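Long-range contacts in aminotransferase, class V family protein (Trichomonas vaginalis, PDB 5F8V), which probably catalyses the pyridoxal-phosphate-dependent transfer of an amino group from O-phospho-L-serine to 2-oxoglutarate, with serine biosynthesis as its pathway: residues 70-75 with 235-240; 97-102 with 149-154; 123-128 with 140-145; 193-198 with 210-215. All blocks are in the same frame, centred on the assembly; numbering follows the deposited sequence.

Contact 1: 70-75 with 235-240; sequences NILFVA and IQVKNN
Asn70 on strand 70-75 and Val237 in the last turn of helix 233-238 mark the closest backbone approach, with their CA atoms 7.1 Å apart, so side chains alone fill the gap. Every second strand residue takes part. The isopropyl group of Val237 crosses the Asn70 side chain at about a right angle: Asn70 OD1 lies 3.7 Å from Val237 CG1, while Asn70 ND2 is nearer to CG2. That second methyl also reaches Leu72, whose CD2 sits 3.7 Å from Val237 CG2. The other branch of Leu72, CD1, rests 3.8 Å from Gln236 CB. Farther along the strand, Val74 CG1 touches Gln236 CD at 4.0 Å; the bend of Gln236 at chi2 (-62°) lays its CG and CD alongside Val74, and its amide NE2 is satisfied by Thr230 O. The helix then stops in a Schellman motif, with Asn240 at positive phi, Asn240 N bonded to Val237 O and Cys241 N to Gln236 O. Asn239 ND2 donates to Ile235 O at 3.0 Å, from the opposite face of the carbonyl plane to the backbone N of the same asparagine. Ile71 and Phe73 serve other neighbours, both touching helix 46-63. Here a short helix packs by van der Waals contact on an outermost strand of the chain's mixed sheet, in the strand order 3-2-4-5-6-7-1 that marks the large domain of fold-type I pyridoxal-phosphate enzymes.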
loop_
_atom_site.group_PDB
_atom_site.type_symbol
_atom_site.label_atom_id
_atom_site.label_comp_id
_atom_site.label_asym_id
_atom_site.label_seq_id
_atom_site.Cartn_x
_atom_site.Cartn_y
_atom_site.Cartn_z
ATOM N N ASN A 70 2.216 16.965 11.953
ATOM C CA ASN A 70 2.877 16.293 10.826
ATOM C C ASN A 70 1.834 15.685 9.883
ATOM O O ASN A 70 0.756 15.294 10.333
ATOM C CB ASN A 70 3.786 15.160 11.310
ATOM C CG ASN A 70 4.881 15.642 12.243
ATOM O OD1 ASN A 70 5.736 16.427 11.853
ATOM N ND2 ASN A 70 4.862 15.162 13.474
ATOM N N ILE A 71 2.173 15.596 8.596
ATOM C CA ILE A 71 1.324 14.964 7.587
ATOM C C ILE A 71 2.088 13.779 7.017
ATOM O O ILE A 71 3.223 13.934 6.553
ATOM C CB ILE A 71 0.923 15.949 6.461
ATOM C CG1 ILE A 71 0.163 17.152 7.045
ATOM C CG2 ILE A 71 0.056 15.246 5.413
ATOM C CD1 ILE A 71 -0.116 18.267 6.053
ATOM N N LEU A 72 1.473 12.593 7.059
ATOM C CA LEU A 72 2.088 11.382 6.506
ATOM C C LEU A 72 1.272 10.815 5.358
ATOM O O LEU A 72 0.053 10.838 5.385
ATOM C CB LEU A 72 2.224 10.299 7.586
ATOM C CG LEU A 72 2.910 10.640 8.906
ATOM C CD1 LEU A 72 3.035 9.379 9.746
ATOM C CD2 LEU A 72 4.283 11.255 8.696
ATOM N N PHE A 73 1.972 10.324 4.345
ATOM C CA PHE A 73 1.425 9.403 3.360
ATOM C C PHE A 73 2.078 8.075 3.674
ATOM O O PHE A 73 3.312 7.993 3.702
ATOM C CB PHE A 73 1.805 9.821 1.941
ATOM C CG PHE A 73 1.176 11.108 1.499
ATOM C CD1 PHE A 73 -0.150 11.137 1.087
ATOM C CD2 PHE A 73 1.908 12.295 1.485
ATOM C CE1 PHE A 73 -0.739 12.324 0.672
ATOM C CE2 PHE A 73 1.320 13.486 1.075
ATOM C CZ PHE A 73 -0.001 13.502 0.668
ATOM N N VAL A 74 1.268 7.045 3.906
ATOM C CA VAL A 74 1.783 5.707 4.243
ATOM C C VAL A 74 1.169 4.605 3.389
ATOM O O VAL A 74 0.072 4.757 2.850
ATOM C CB VAL A 74 1.578 5.381 5.739
ATOM C CG1 VAL A 74 2.520 6.234 6.574
ATOM C CG2 VAL A 74 0.123 5.594 6.178
ATOM N N ALA A 75 1.909 3.509 3.238
ATOM C CA ALA A 75 1.388 2.306 2.604
ATOM C C ALA A 75 0.361 1.695 3.546
ATOM O O ALA A 75 0.482 1.828 4.756
ATOM C CB ALA A 75 2.507 1.312 2.332
ATOM N N ILE A 235 9.264 7.152 13.098
ATOM C CA ILE A 235 10.173 6.712 12.028
ATOM C C ILE A 235 9.743 7.306 10.676
ATOM O O ILE A 235 10.594 7.744 9.908
ATOM C CB ILE A 235 10.329 5.154 11.988
ATOM C CG1 ILE A 235 11.433 4.689 12.947
ATOM C CG2 ILE A 235 10.708 4.638 10.600
ATOM C CD1 ILE A 235 11.241 5.094 14.388
ATOM N N GLN A 236 8.435 7.326 10.395
ATOM C CA GLN A 236 7.910 7.948 9.165
ATOM C C GLN A 236 8.239 9.444 9.095
ATOM O O GLN A 236 8.762 9.918 8.090
ATOM C CB GLN A 236 6.386 7.760 9.038
ATOM C CG GLN A 236 5.923 6.329 8.791
ATOM C CD GLN A 236 6.428 5.738 7.488
ATOM O OE1 GLN A 236 6.761 6.459 6.542
ATOM N NE2 GLN A 236 6.501 4.415 7.435
ATOM N N VAL A 237 7.943 10.163 10.176
ATOM C CA VAL A 237 8.205 11.612 10.267
ATOM C C VAL A 237 9.704 11.901 10.081
ATOM O O VAL A 237 10.087 12.725 9.251
ATOM C CB VAL A 237 7.703 12.187 11.617
ATOM C CG1 VAL A 237 8.178 13.623 11.835
ATOM C CG2 VAL A 237 6.178 12.110 11.706
ATOM N N LYS A 238 10.532 11.186 10.844
ATOM C CA LYS A 238 12.000 11.319 10.803
ATOM C C LYS A 238 12.591 11.171 9.392
ATOM O O LYS A 238 13.573 11.838 9.077
ATOM C CB LYS A 238 12.651 10.288 11.744
ATOM C CG LYS A 238 14.109 10.559 12.101
ATOM C CD LYS A 238 14.651 9.480 13.033
ATOM C CE LYS A 238 16.092 9.748 13.450
ATOM N NZ LYS A 238 17.035 9.704 12.296
ATOM N N ASN A 239 11.988 10.308 8.564
ATOM C CA ASN A 239 12.456 10.036 7.195
ATOM C C ASN A 239 11.556 10.591 6.071
ATOM O O ASN A 239 11.594 10.080 4.944
ATOM C CB ASN A 239 12.648 8.518 7.013
ATOM C CG ASN A 239 13.784 7.968 7.853
ATOM O OD1 ASN A 239 14.950 8.107 7.494
ATOM N ND2 ASN A 239 13.451 7.317 8.960
ATOM N N ASN A 240 10.761 11.623 6.370
ATOM C CA ASN A 240 9.880 12.285 5.388
ATOM C C ASN A 240 9.000 11.316 4.581
ATOM O O ASN A 240 8.855 11.460 3.366
ATOM C CB ASN A 240 10.708 13.171 4.441
ATOM C CG ASN A 240 11.485 14.248 5.177
ATOM O OD1 ASN A 240 10.900 15.163 5.758
ATOM N ND2 ASN A 240 12.813 14.146 5.155
#

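Contact 2: 97-102 with 149-154; sequences DYLCTG and AYFYYC
Tyr98 and Tyr152 form the apolar centre, their rings slid apart with the planes 30° from parallel, so that they barely overlap. Tyr152 CB stands over the face of the Tyr98 ring, 3.8 Å from its centroid, and Tyr98 CE1 in turn lies above a face of the Tyr152 ring, offset toward its rim. Tyr150 completes the cluster by turning its edge toward the face of Tyr98, with the planes at 78°. Its CG, set between the backbone N and the carbonyl carbon (chi1 53°), swings the ring to where Tyr150 OH donates to Tyr98 OH at 2.7 Å. Helices 78-89 and 103-115 cover these tyrosines. On the other face of the sheet Leu99 CB packs 3.6 Å from Phe151 CZ, and Trp142 lies beyond the Phe151 ring. Between the two layers runs a parallel ladder: Asp97 N to Tyr150 O, Tyr152 N to Asp97 O at 2.7 Å and nearly straight, and Leu99 N to Tyr152 O at 2.9 Å. Beyond Leu99 the chains diverge and water takes over. One molecule gives its hydrogens to Leu99 O and Thr101 OG1 and accepts from Cys154 N at 2.8 Å; a second joins Thr101 OG1 to Cys154 O. The chemistry thus grades from an aromatic cluster to water-mediated bonds: the Tyr98 and Tyr150 hydroxyls partner each other, and water serves the backbone where the two chains draw apart and direct bonding stops.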
loop_
_atom_site.group_PDB
_atom_site.type_symbol
_atom_site.label_atom_id
_atom_site.label_comp_id
_atom_site.label_asym_id
_atom_site.label_seq_id
_atom_site.Cartn_x
_atom_site.Cartn_y
_atom_site.Cartn_z
ATOM N N ASP A 97 -10.155 4.965 25.152
ATOM C CA ASP A 97 -11.597 5.079 24.930
ATOM C C ASP A 97 -11.948 4.999 23.439
ATOM O O ASP A 97 -11.369 5.719 22.607
ATOM C CB ASP A 97 -12.133 6.371 25.557
ATOM C CG ASP A 97 -12.357 6.251 27.087
ATOM O OD1 ASP A 97 -12.532 5.126 27.602
ATOM O OD2 ASP A 97 -12.373 7.287 27.787
ATOM N N TYR A 98 -12.895 4.108 23.128
ATOM C CA TYR A 98 -13.440 3.914 21.782
ATOM C C TYR A 98 -14.945 4.152 21.815
ATOM O O TYR A 98 -15.653 3.505 22.582
ATOM C CB TYR A 98 -13.136 2.491 21.298
ATOM C CG TYR A 98 -11.705 2.317 20.833
ATOM C CD1 TYR A 98 -11.389 2.364 19.479
ATOM C CD2 TYR A 98 -10.662 2.135 21.746
ATOM C CE1 TYR A 98 -10.088 2.228 19.039
ATOM C CE2 TYR A 98 -9.344 1.998 21.311
ATOM C CZ TYR A 98 -9.066 2.045 19.956
ATOM O OH TYR A 98 -7.788 1.917 19.491
ATOM N N LEU A 99 -15.428 5.108 21.022
ATOM C CA LEU A 99 -16.870 5.289 20.824
ATOM C C LEU A 99 -17.234 4.548 19.543
ATOM O O LEU A 99 -16.764 4.906 18.459
ATOM C CB LEU A 99 -17.247 6.763 20.718
ATOM C CG LEU A 99 -18.720 7.058 20.375
ATOM C CD1 LEU A 99 -19.632 6.800 21.554
ATOM C CD2 LEU A 99 -18.894 8.482 19.866
ATOM N N CYS A 100 -18.072 3.527 19.676
ATOM C CA CYS A 100 -18.466 2.680 18.554
ATOM C C CYS A 100 -19.860 3.064 18.079
ATOM O O CYS A 100 -20.854 2.720 18.711
ATOM C CB CYS A 100 -18.412 1.208 18.967
ATOM S SG CYS A 100 -16.782 0.658 19.535
ATOM N N THR A 101 -19.926 3.809 16.978
ATOM C CA THR A 101 -21.196 4.248 16.407
ATOM C C THR A 101 -21.659 3.378 15.232
ATOM O O THR A 101 -22.769 3.546 14.742
ATOM C CB THR A 101 -21.107 5.703 15.928
ATOM O OG1 THR A 101 -20.030 5.830 14.991
ATOM C CG2 THR A 101 -20.879 6.644 17.120
ATOM N N GLY A 102 -20.802 2.475 14.772
ATOM C CA GLY A 102 -21.117 1.627 13.627
ATOM C C GLY A 102 -20.044 0.582 13.413
ATOM O O GLY A 102 -19.278 0.272 14.325
ATOM N N ALA A 149 -5.670 7.476 27.104
ATOM C CA ALA A 149 -4.625 7.946 26.200
ATOM C C ALA A 149 -5.217 8.752 25.044
ATOM O O ALA A 149 -4.571 9.671 24.513
ATOM C CB ALA A 149 -3.824 6.767 25.655
ATOM N N TYR A 150 -6.433 8.381 24.651
ATOM C CA TYR A 150 -7.148 9.053 23.584
ATOM C C TYR A 150 -8.622 8.650 23.589
ATOM O O TYR A 150 -9.026 7.721 24.310
ATOM C CB TYR A 150 -6.499 8.741 22.218
ATOM C CG TYR A 150 -6.317 7.266 21.884
ATOM C CD1 TYR A 150 -5.055 6.668 21.923
ATOM C CD2 TYR A 150 -7.399 6.477 21.480
ATOM C CE1 TYR A 150 -4.881 5.323 21.604
ATOM C CE2 TYR A 150 -7.240 5.137 21.162
ATOM C CZ TYR A 150 -5.981 4.565 21.217
ATOM O OH TYR A 150 -5.837 3.241 20.897
ATOM N N PHE A 151 -9.404 9.379 22.797
ATOM C CA PHE A 151 -10.806 9.094 22.530
ATOM C C PHE A 151 -10.897 8.815 21.029
ATOM O O PHE A 151 -10.730 9.727 20.217
ATOM C CB PHE A 151 -11.678 10.291 22.911
ATOM C CG PHE A 151 -13.150 10.069 22.708
ATOM C CD1 PHE A 151 -13.959 9.662 23.766
ATOM C CD2 PHE A 151 -13.736 10.281 21.460
ATOM C CE1 PHE A 151 -15.320 9.472 23.582
ATOM C CE2 PHE A 151 -15.087 10.085 21.268
ATOM C CZ PHE A 151 -15.886 9.680 22.333
ATOM N N TYR A 152 -11.128 7.557 20.671
ATOM C CA TYR A 152 -11.181 7.138 19.271
ATOM C C TYR A 152 -12.620 7.116 18.787
ATOM O O TYR A 152 -13.504 6.633 19.498
ATOM C CB TYR A 152 -10.559 5.752 19.101
ATOM C CG TYR A 152 -10.546 5.267 17.667
ATOM C CD1 TYR A 152 -11.703 4.759 17.061
ATOM C CD2 TYR A 152 -9.377 5.319 16.906
ATOM C CE1 TYR A 152 -11.697 4.335 15.747
ATOM C CE2 TYR A 152 -9.363 4.881 15.594
ATOM C CZ TYR A 152 -10.521 4.391 15.027
ATOM O OH TYR A 152 -10.509 3.965 13.737
ATOM N N TYR A 153 -12.850 7.619 17.574
ATOM C CA TYR A 153 -14.172 7.523 16.933
ATOM C C TYR A 153 -14.118 7.674 15.425
ATOM O O TYR A 153 -13.134 8.154 14.874
ATOM C CB TYR A 153 -15.149 8.544 17.518
ATOM C CG TYR A 153 -15.117 9.932 16.907
ATOM C CD1 TYR A 153 -14.126 10.847 17.250
ATOM C CD2 TYR A 153 -16.104 10.342 16.013
ATOM C CE1 TYR A 153 -14.106 12.131 16.702
ATOM C CE2 TYR A 153 -16.096 11.617 15.474
ATOM C CZ TYR A 153 -15.089 12.511 15.822
ATOM O OH TYR A 153 -15.100 13.773 15.279
ATOM N N CYS A 154 -15.206 7.268 14.782
ATOM C CA CYS A 154 -15.350 7.331 13.332
ATOM C C CYS A 154 -16.257 8.498 12.968
ATOM O O CYS A 154 -17.438 8.527 13.337
ATOM C CB CYS A 154 -15.947 6.036 12.807
ATOM S SG CYS A 154 -15.989 5.967 11.018
HETATM O O HOH W 1 -11.056 9.465 26.201
HETATM O O HOH W 2 -17.512 6.539 16.167
HETATM O O HOH W 3 -20.201 7.898 13.099
#

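Contact 3: 123-128 with 140-145; sequences NSVAGN and DTWKLS
Val125 and Lys143 meet in the connection that follows strand 121-124, where the chain doubles back and runs nearly antiparallel to itself before strand 148-154. One backbone bond ties the two runs, Lys143 N to Val125 O at 3.0 Å and almost straight. Water 4 adds a bridge by donating to the same Val125 O and to Thr141 O. A side chain supplies the next link: with CG swung to the far side of the CA-CB bond from the backbone N (chi1 -176°), Asn123 ND2 reaches Lys143 O at 2.9 Å. That carbonyl oxygen lies in the amide plane, although the bond is bent, 132° at the hydrogen. Asn123 ND2 also donates to Asp97 OD1, which Ser145 OG contacts by a further hydrogen bond. Beneath these polar ties, Val125 CG1 presses tightly on Trp142 CB at 3.3 Å and meets Leu144 CD2 at 3.9 Å, while Ala126 CB approaches Trp142 CD1 more loosely. Trp142 NE1 is held by Pro137 O. A single amide nitrogen therefore joins the loop carbonyl to the carboxylate of Asp97, and with the valine packing it fastens an irregular segment to the sheet edge without a full strand ladder.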
loop_
_atom_site.group_PDB
_atom_site.type_symbol
_atom_site.label_atom_id
_atom_site.label_comp_id
_atom_site.label_asym_id
_atom_site.label_seq_id
_atom_site.Cartn_x
_atom_site.Cartn_y
_atom_site.Cartn_z
ATOM N N ASN A 123 -11.783 0.384 26.587
ATOM C CA ASN A 123 -13.133 0.695 27.014
ATOM C C ASN A 123 -14.007 1.146 25.846
ATOM O O ASN A 123 -13.638 2.060 25.110
ATOM C CB ASN A 123 -13.082 1.789 28.081
ATOM C CG ASN A 123 -14.449 2.113 28.652
ATOM O OD1 ASN A 123 -15.213 1.215 28.994
ATOM N ND2 ASN A 123 -14.766 3.400 28.746
ATOM N N SER A 124 -15.151 0.483 25.679
ATOM C CA SER A 124 -16.199 0.948 24.779
ATOM C C SER A 124 -17.078 1.956 25.532
ATOM O O SER A 124 -17.699 1.605 26.533
ATOM C CB SER A 124 -17.037 -0.224 24.277
ATOM O OG SER A 124 -18.048 0.230 23.396
ATOM N N VAL A 125 -17.125 3.186 25.023
ATOM C CA VAL A 125 -17.694 4.361 25.717
ATOM C C VAL A 125 -19.223 4.336 25.873
ATOM O O VAL A 125 -19.752 4.766 26.916
ATOM C CB VAL A 125 -17.255 5.666 24.987
ATOM C CG1 VAL A 125 -18.091 6.870 25.375
ATOM C CG2 VAL A 125 -15.784 5.951 25.256
ATOM N N ALA A 126 -19.916 3.868 24.834
ATOM C CA ALA A 126 -21.380 3.787 24.818
ATOM C C ALA A 126 -21.867 2.358 24.561
ATOM O O ALA A 126 -23.010 2.161 24.140
ATOM C CB ALA A 126 -21.941 4.734 23.759
ATOM N N GLY A 127 -21.014 1.371 24.827
ATOM C CA GLY A 127 -21.323 -0.030 24.537
ATOM C C GLY A 127 -21.260 -0.346 23.056
ATOM O O GLY A 127 -21.087 0.548 22.219
ATOM N N ASN A 128 -21.388 -1.629 22.730
ATOM C CA ASN A 128 -21.419 -2.053 21.333
ATOM C C ASN A 128 -22.687 -1.504 20.672
ATOM O O ASN A 128 -23.746 -1.490 21.295
ATOM C CB ASN A 128 -21.341 -3.584 21.214
ATOM C CG ASN A 128 -19.984 -4.142 21.639
ATOM O OD1 ASN A 128 -19.020 -3.401 21.863
ATOM N ND2 ASN A 128 -19.903 -5.461 21.752
ATOM N N ASP A 140 -24.145 12.570 27.276
ATOM C CA ASP A 140 -24.233 12.423 28.731
ATOM C C ASP A 140 -24.306 10.969 29.226
ATOM O O ASP A 140 -24.206 10.744 30.430
ATOM C CB ASP A 140 -25.428 13.223 29.282
ATOM C CG ASP A 140 -25.361 14.706 28.936
ATOM O OD1 ASP A 140 -24.291 15.325 29.097
ATOM O OD2 ASP A 140 -26.392 15.267 28.515
ATOM N N THR A 141 -24.493 9.998 28.325
ATOM C CA THR A 141 -24.453 8.568 28.682
ATOM C C THR A 141 -23.070 7.943 28.511
ATOM O O THR A 141 -22.858 6.796 28.915
ATOM C CB THR A 141 -25.425 7.734 27.813
ATOM O OG1 THR A 141 -25.020 7.794 26.439
ATOM C CG2 THR A 141 -26.845 8.248 27.945
ATOM N N TRP A 142 -22.149 8.681 27.892
ATOM C CA TRP A 142 -20.798 8.197 27.639
ATOM C C TRP A 142 -20.071 7.993 28.966
ATOM O O TRP A 142 -20.103 8.871 29.835
ATOM C CB TRP A 142 -20.014 9.200 26.780
ATOM C CG TRP A 142 -20.560 9.422 25.380
ATOM C CD1 TRP A 142 -21.718 8.920 24.850
ATOM C CD2 TRP A 142 -19.982 10.248 24.360
ATOM N NE1 TRP A 142 -21.891 9.375 23.566
ATOM C CE2 TRP A 142 -20.839 10.186 23.237
ATOM C CE3 TRP A 142 -18.812 11.016 24.280
ATOM C CZ2 TRP A 142 -20.574 10.876 22.053
ATOM C CZ3 TRP A 142 -18.546 11.707 23.104
ATOM C CH2 TRP A 142 -19.429 11.635 22.003
ATOM N N LYS A 143 -19.433 6.830 29.108
ATOM C CA LYS A 143 -18.628 6.489 30.280
ATOM C C LYS A 143 -17.157 6.521 29.874
ATOM O O LYS A 143 -16.655 5.573 29.268
ATOM C CB LYS A 143 -19.027 5.108 30.832
ATOM C CG LYS A 143 -20.077 5.142 31.944
ATOM C CD LYS A 143 -21.355 5.859 31.531
ATOM C CE LYS A 143 -22.333 5.990 32.683
ATOM N NZ LYS A 143 -23.499 6.850 32.316
ATOM N N LEU A 144 -16.484 7.627 30.190
ATOM C CA LEU A 144 -15.078 7.818 29.831
ATOM C C LEU A 144 -14.164 7.227 30.904
ATOM O O LEU A 144 -14.557 7.095 32.061
ATOM C CB LEU A 144 -14.763 9.307 29.634
ATOM C CG LEU A 144 -15.717 10.143 28.772
ATOM C CD1 LEU A 144 -15.093 11.506 28.506
ATOM C CD2 LEU A 144 -16.085 9.451 27.466
ATOM N N SER A 145 -12.943 6.886 30.501
ATOM C CA SER A 145 -11.950 6.276 31.387
ATOM C C SER A 145 -11.087 7.356 32.021
ATOM O O SER A 145 -10.865 8.411 31.425
ATOM C CB SER A 145 -11.074 5.302 30.608
ATOM O OG SER A 145 -11.851 4.240 30.093
HETATM O O HOH W 4 -22.598 3.949 28.274
#

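Contact 4: 193-198 with 210-215; sequences VGCIFA and SVVIIR
Ser210 begins the run by bringing its CA 3.2 Å from Ala198 O, a CA-H...O contact, while its OG bonds to Gly76 O. Val211 is paired through both backbone groups, its N to Ala198 O and its O to Ala198 N. Val212 faces Phe197 in a non-hydrogen-bonded pair; with CG1 anti to the backbone N (chi1 -166°), that methyl meets Cys195 SG at 3.7 Å. Ile213 and Ile196 form the next hydrogen-bonded pair, at 2.7 Å from Ile213 N to Ile196 O and 2.8 Å from Ile196 N to Ile213 O, and Ile213 CB stands 4.4 Å from Ile196 CB. Ile214 shares the face of Val212, its CG1 lying 4.2 Å from Cys195 SG; helix 78-89 covers that side. Arg215 closes the series: its N donates to Gly194 O at 2.9 Å, and the bent side chain brings NE to Val193 O in a weak, poorly aligned bond, while NH1 makes a salt bridge to Asp217. The short strand axes run 4.7 Å apart and antiparallel at 175°. This is an antiparallel beta hairpin within the sheet, and the chain joining its strands holds Lys202, which carries pyridoxal phosphate as an internal aldimine.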
loop_
_atom_site.group_PDB
_atom_site.type_symbol
_atom_site.label_atom_id
_atom_site.label_comp_id
_atom_site.label_asym_id
_atom_site.label_seq_id
_atom_site.Cartn_x
_atom_site.Cartn_y
_atom_site.Cartn_z
ATOM N N VAL A 193 -7.546 17.554 18.638
ATOM C CA VAL A 193 -7.142 16.443 17.779
ATOM C C VAL A 193 -5.723 15.944 18.086
ATOM O O VAL A 193 -4.749 16.705 18.002
ATOM C CB VAL A 193 -7.196 16.866 16.292
ATOM C CG1 VAL A 193 -6.731 15.728 15.376
ATOM C CG2 VAL A 193 -8.593 17.332 15.908
ATOM N N GLY A 194 -5.627 14.662 18.434
ATOM C CA GLY A 194 -4.364 13.954 18.513
ATOM C C GLY A 194 -3.965 13.420 17.149
ATOM O O GLY A 194 -2.822 13.608 16.714
ATOM N N CYS A 195 -4.906 12.760 16.468
ATOM C CA CYS A 195 -4.627 12.124 15.179
ATOM C C CYS A 195 -5.869 12.025 14.287
ATOM O O CYS A 195 -6.957 11.717 14.761
ATOM C CB CYS A 195 -4.039 10.733 15.398
ATOM S SG CYS A 195 -3.680 9.796 13.889
ATOM N N ILE A 196 -5.691 12.311 13.002
ATOM C CA ILE A 196 -6.713 12.067 11.992
ATOM C C ILE A 196 -6.089 11.174 10.952
ATOM O O ILE A 196 -4.922 11.365 10.578
ATOM C CB ILE A 196 -7.227 13.381 11.356
ATOM C CG1 ILE A 196 -8.154 14.100 12.333
ATOM C CG2 ILE A 196 -7.964 13.127 10.045
ATOM C CD1 ILE A 196 -8.454 15.541 11.973
ATOM N N PHE A 197 -6.862 10.202 10.480
ATOM C CA PHE A 197 -6.421 9.365 9.370
ATOM C C PHE A 197 -7.554 9.034 8.404
ATOM O O PHE A 197 -8.739 9.099 8.756
ATOM C CB PHE A 197 -5.714 8.094 9.870
ATOM C CG PHE A 197 -6.634 7.068 10.463
ATOM C CD1 PHE A 197 -7.104 7.208 11.767
ATOM C CD2 PHE A 197 -7.000 5.929 9.734
ATOM C CE1 PHE A 197 -7.937 6.248 12.322
ATOM C CE2 PHE A 197 -7.849 4.979 10.283
ATOM C CZ PHE A 197 -8.314 5.133 11.576
ATOM N N ALA A 198 -7.149 8.681 7.183
ATOM C CA ALA A 198 -8.064 8.352 6.103
ATOM C C ALA A 198 -7.360 7.508 5.054
ATOM O O ALA A 198 -6.283 7.872 4.583
ATOM C CB ALA A 198 -8.599 9.620 5.462
ATOM N N SER A 210 -2.874 5.433 2.830
ATOM C CA SER A 210 -3.597 6.247 3.809
ATOM C C SER A 210 -2.843 7.540 4.108
ATOM O O SER A 210 -1.605 7.583 4.051
ATOM C CB SER A 210 -3.785 5.486 5.128
ATOM O OG SER A 210 -4.502 4.275 4.957
ATOM N N VAL A 211 -3.605 8.582 4.432
ATOM C CA VAL A 211 -3.065 9.793 5.031
ATOM C C VAL A 211 -3.197 9.666 6.541
ATOM O O VAL A 211 -4.255 9.278 7.041
ATOM C CB VAL A 211 -3.810 11.052 4.524
ATOM C CG1 VAL A 211 -3.638 12.241 5.462
ATOM C CG2 VAL A 211 -3.332 11.393 3.121
ATOM N N VAL A 212 -2.119 9.995 7.260
ATOM C CA VAL A 212 -2.159 10.096 8.715
ATOM C C VAL A 212 -1.653 11.489 9.096
ATOM O O VAL A 212 -0.562 11.896 8.687
ATOM C CB VAL A 212 -1.321 8.995 9.406
ATOM C CG1 VAL A 212 -1.662 8.920 10.886
ATOM C CG2 VAL A 212 -1.556 7.637 8.756
ATOM N N ILE A 213 -2.467 12.219 9.853
ATOM C CA ILE A 213 -2.138 13.563 10.318
ATOM C C ILE A 213 -2.039 13.499 11.829
ATOM O O ILE A 213 -3.016 13.132 12.487
ATOM C CB ILE A 213 -3.212 14.582 9.881
ATOM C CG1 ILE A 213 -3.195 14.722 8.352
ATOM C CG2 ILE A 213 -2.990 15.935 10.560
ATOM C CD1 ILE A 213 -4.310 15.578 7.780
ATOM N N ILE A 214 -0.872 13.861 12.378
ATOM C CA ILE A 214 -0.560 13.627 13.802
ATOM C C ILE A 214 -0.072 14.895 14.498
ATOM O O ILE A 214 0.834 15.565 13.998
ATOM C CB ILE A 214 0.536 12.546 13.977
ATOM C CG1 ILE A 214 0.188 11.284 13.175
ATOM C CG2 ILE A 214 0.740 12.220 15.464
ATOM C CD1 ILE A 214 1.312 10.277 13.051
ATOM N N ARG A 215 -0.659 15.205 15.657
ATOM C CA ARG A 215 -0.222 16.350 16.467
ATOM C C ARG A 215 1.148 15.992 17.074
ATOM O O ARG A 215 1.311 14.901 17.622
ATOM C CB ARG A 215 -1.245 16.646 17.574
ATOM C CG ARG A 215 -1.198 18.070 18.125
ATOM C CD ARG A 215 -1.467 18.107 19.623
ATOM N NE ARG A 215 -2.862 17.971 20.012
ATOM C CZ ARG A 215 -3.297 17.474 21.173
ATOM N NH1 ARG A 215 -2.457 17.042 22.118
ATOM N NH2 ARG A 215 -4.607 17.405 21.393
#

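How the contacts relate
All four contacts reach one seven-stranded mixed sheet of the class-V aminotransferase fold. Contacts 1 and 4 lie toward one side, their centres about 11 Å apart, because strands 69-75 and 209-215 are neighbours. Contacts 2 and 3 lie toward the other, about 9 Å apart at their centres, sharing the seam of strands 95-98 and 121-124. Contacts 2 and 4 touch through Tyr152 and Phe197, whereas contacts 1 and 3 stand about 32 Å apart, centre to centre, at the two outermost strands. Along the chain, contact 1 encloses the rest, contact 3 falls within contact 2, and contact 4 follows both. One sheet thus carries both the cofactor-bearing hairpin and, across strands 174-177 and 148-154, the far edge.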